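Local coordinates for P protein (Mumps virus, PDB 3BBZ) that probably helps tether the viral polymerase to the nucleocapsid, this fragment being the nucleocapsid-binding domain of the phosphoprotein, at residues A[4-8]-A[28-32]. The protein carries 1 engineered substitution. Sequence-based numbering, arbitrary orientation.
Sequences KVMIT and LAKAS. With FMT (formic acid), chain D.
Lys4 reaches from helix 3-14 to the C-terminal end of helix 18-29, where its ammonium group bridges two backbone carbonyls. Lys4 NZ donates to Ala31 O at 2.7 Å, almost in line with the carbonyl bond, and to Leu28 O at 2.9 Å, approaching at a C=O...N angle of 145° and tilted from the carbonyl plane. Helical geometry ends at Lys30, and Leu28 O also accepts a weak bond from Ala31 N. At this end of helix 18-29 the ammonium probably also gains from the helix dipole. Bends at chi2 (-104°) and chi3 carry the lysine chain across.

Apolar contact follows the same path. The side chains of Lys4 and Leu28 lie antiparallel, side by side, with Lys4 CD 3.7 Å from Leu28 CD1. The two methyls of Leu28 fork against helix 3-14: CD2 sits 3.8 Å from Ile7 CG2 and also meets Thr8 OG1, while CD1 lies between Lys4 CD and Ile7 CG2. Thr8 OG1 turns back on its own helix and donates to Lys4 O at 2.7 Å, a carbonyl that also accepts from Thr8 N.

At the start of the segment, Lys4 N donates to a formic acid, probably from the crystallisation liquor. Helix 34-47 packs on the same side chains, Ile44 against Ile7 and Leu37 against Leu28. Together the three helices form the small helical bundle of a paramyxovirus phosphoprotein C-terminal domain.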
loop_
_atom_site.group_PDB
_atom_site.type_symbol
_atom_site.label_atom_id
_atom_site.label_comp_id
_atom_site.label_asym_id
_atom_site.label_seq_id
_atom_site.Cartn_x
_atom_site.Cartn_y
_atom_site.Cartn_z
ATOM N N LYS A 4 2.599 -6.942 5.861
ATOM C CA LYS A 4 1.409 -6.105 5.979
ATOM C C LYS A 4 1.570 -4.903 6.886
ATOM O O LYS A 4 0.963 -3.877 6.626
ATOM C CB LYS A 4 0.175 -6.905 6.400
ATOM C CG LYS A 4 -0.185 -7.937 5.400
ATOM C CD LYS A 4 -1.371 -7.507 4.599
ATOM C CE LYS A 4 -2.090 -8.771 4.312
ATOM N NZ LYS A 4 -3.482 -8.538 4.067
ATOM N N VAL A 5 2.321 -5.055 7.961
ATOM C CA VAL A 5 2.641 -3.943 8.879
ATOM C C VAL A 5 3.521 -2.955 8.140
ATOM O O VAL A 5 3.221 -1.772 8.130
ATOM C CB VAL A 5 3.334 -4.425 10.165
ATOM C CG1 VAL A 5 3.695 -3.253 11.120
ATOM C CG2 VAL A 5 2.430 -5.489 10.854
ATOM N N MET A 6 4.579 -3.465 7.498
ATOM C CA MET A 6 5.504 -2.653 6.706
ATOM C C MET A 6 4.787 -1.855 5.629
ATOM O O MET A 6 5.013 -0.649 5.510
ATOM C CB MET A 6 6.570 -3.547 6.036
ATOM C CG MET A 6 7.642 -4.149 6.937
ATOM S SD MET A 6 8.261 -3.013 8.204
ATOM C CE MET A 6 7.220 -3.393 9.635
ATOM N N ILE A 7 3.932 -2.515 4.833
ATOM C CA ILE A 7 3.189 -1.819 3.741
ATOM C C ILE A 7 2.134 -0.875 4.306
ATOM O O ILE A 7 1.923 0.185 3.720
ATOM C CB ILE A 7 2.609 -2.785 2.660
ATOM C CG1 ILE A 7 3.725 -3.691 2.079
ATOM C CG2 ILE A 7 1.874 -2.022 1.510
ATOM C CD1 ILE A 7 3.173 -5.002 1.409
ATOM N N THR A 8 1.508 -1.191 5.450
ATOM C CA THR A 8 0.615 -0.204 6.071
ATOM C C THR A 8 1.389 1.065 6.450
ATOM O O THR A 8 0.894 2.141 6.235
ATOM C CB THR A 8 -0.172 -0.722 7.271
ATOM O OG1 THR A 8 -0.864 -1.900 6.884
ATOM C CG2 THR A 8 -1.198 0.314 7.773
ATOM N N LEU A 28 -4.722 -3.448 0.472
ATOM C CA LEU A 28 -3.808 -4.227 1.255
ATOM C C LEU A 28 -4.528 -5.247 2.130
ATOM O O LEU A 28 -4.077 -6.392 2.231
ATOM C CB LEU A 28 -2.928 -3.325 2.106
ATOM C CG LEU A 28 -1.822 -3.953 2.965
ATOM C CD1 LEU A 28 -0.838 -4.751 2.122
ATOM C CD2 LEU A 28 -1.094 -2.864 3.792
ATOM N N ALA A 29 -5.654 -4.844 2.713
ATOM C CA ALA A 29 -6.413 -5.724 3.602
ATOM C C ALA A 29 -6.945 -6.982 2.868
ATOM O O ALA A 29 -7.159 -8.020 3.495
ATOM C CB ALA A 29 -7.545 -4.962 4.254
ATOM N N LYS A 30 -7.129 -6.874 1.547
ATOM C CA LYS A 30 -7.769 -7.897 0.730
ATOM C C LYS A 30 -6.793 -8.705 -0.080
ATOM O O LYS A 30 -7.254 -9.410 -0.966
ATOM C CB LYS A 30 -8.701 -7.238 -0.287
ATOM C CG LYS A 30 -10.198 -7.363 -0.072
ATOM C CD LYS A 30 -10.672 -6.867 1.311
ATOM C CE LYS A 30 -11.254 -5.478 1.274
ATOM N NZ LYS A 30 -10.338 -4.489 1.924
ATOM N N ALA A 31 -5.482 -8.529 0.131
ATOM C CA ALA A 31 -4.429 -9.259 -0.588
ATOM C C ALA A 31 -3.522 -9.965 0.422
ATOM O O ALA A 31 -3.318 -9.488 1.535
ATOM C CB ALA A 31 -3.571 -8.320 -1.473
ATOM N N SER A 32 -2.953 -11.086 0.030
ATOM C CA SER A 32 -2.074 -11.762 0.940
ATOM C C SER A 32 -0.898 -12.459 0.269
ATOM O O SER A 32 0.050 -12.847 0.963
ATOM C CB SER A 32 -2.872 -12.772 1.759
ATOM O OG SER A 32 -3.506 -13.720 0.901
HETATM C C FMT D . 2.168 -9.018 8.429
HETATM O O1 FMT D . 2.397 -9.683 7.415
HETATM O O2 FMT D . 3.013 -8.378 9.018
#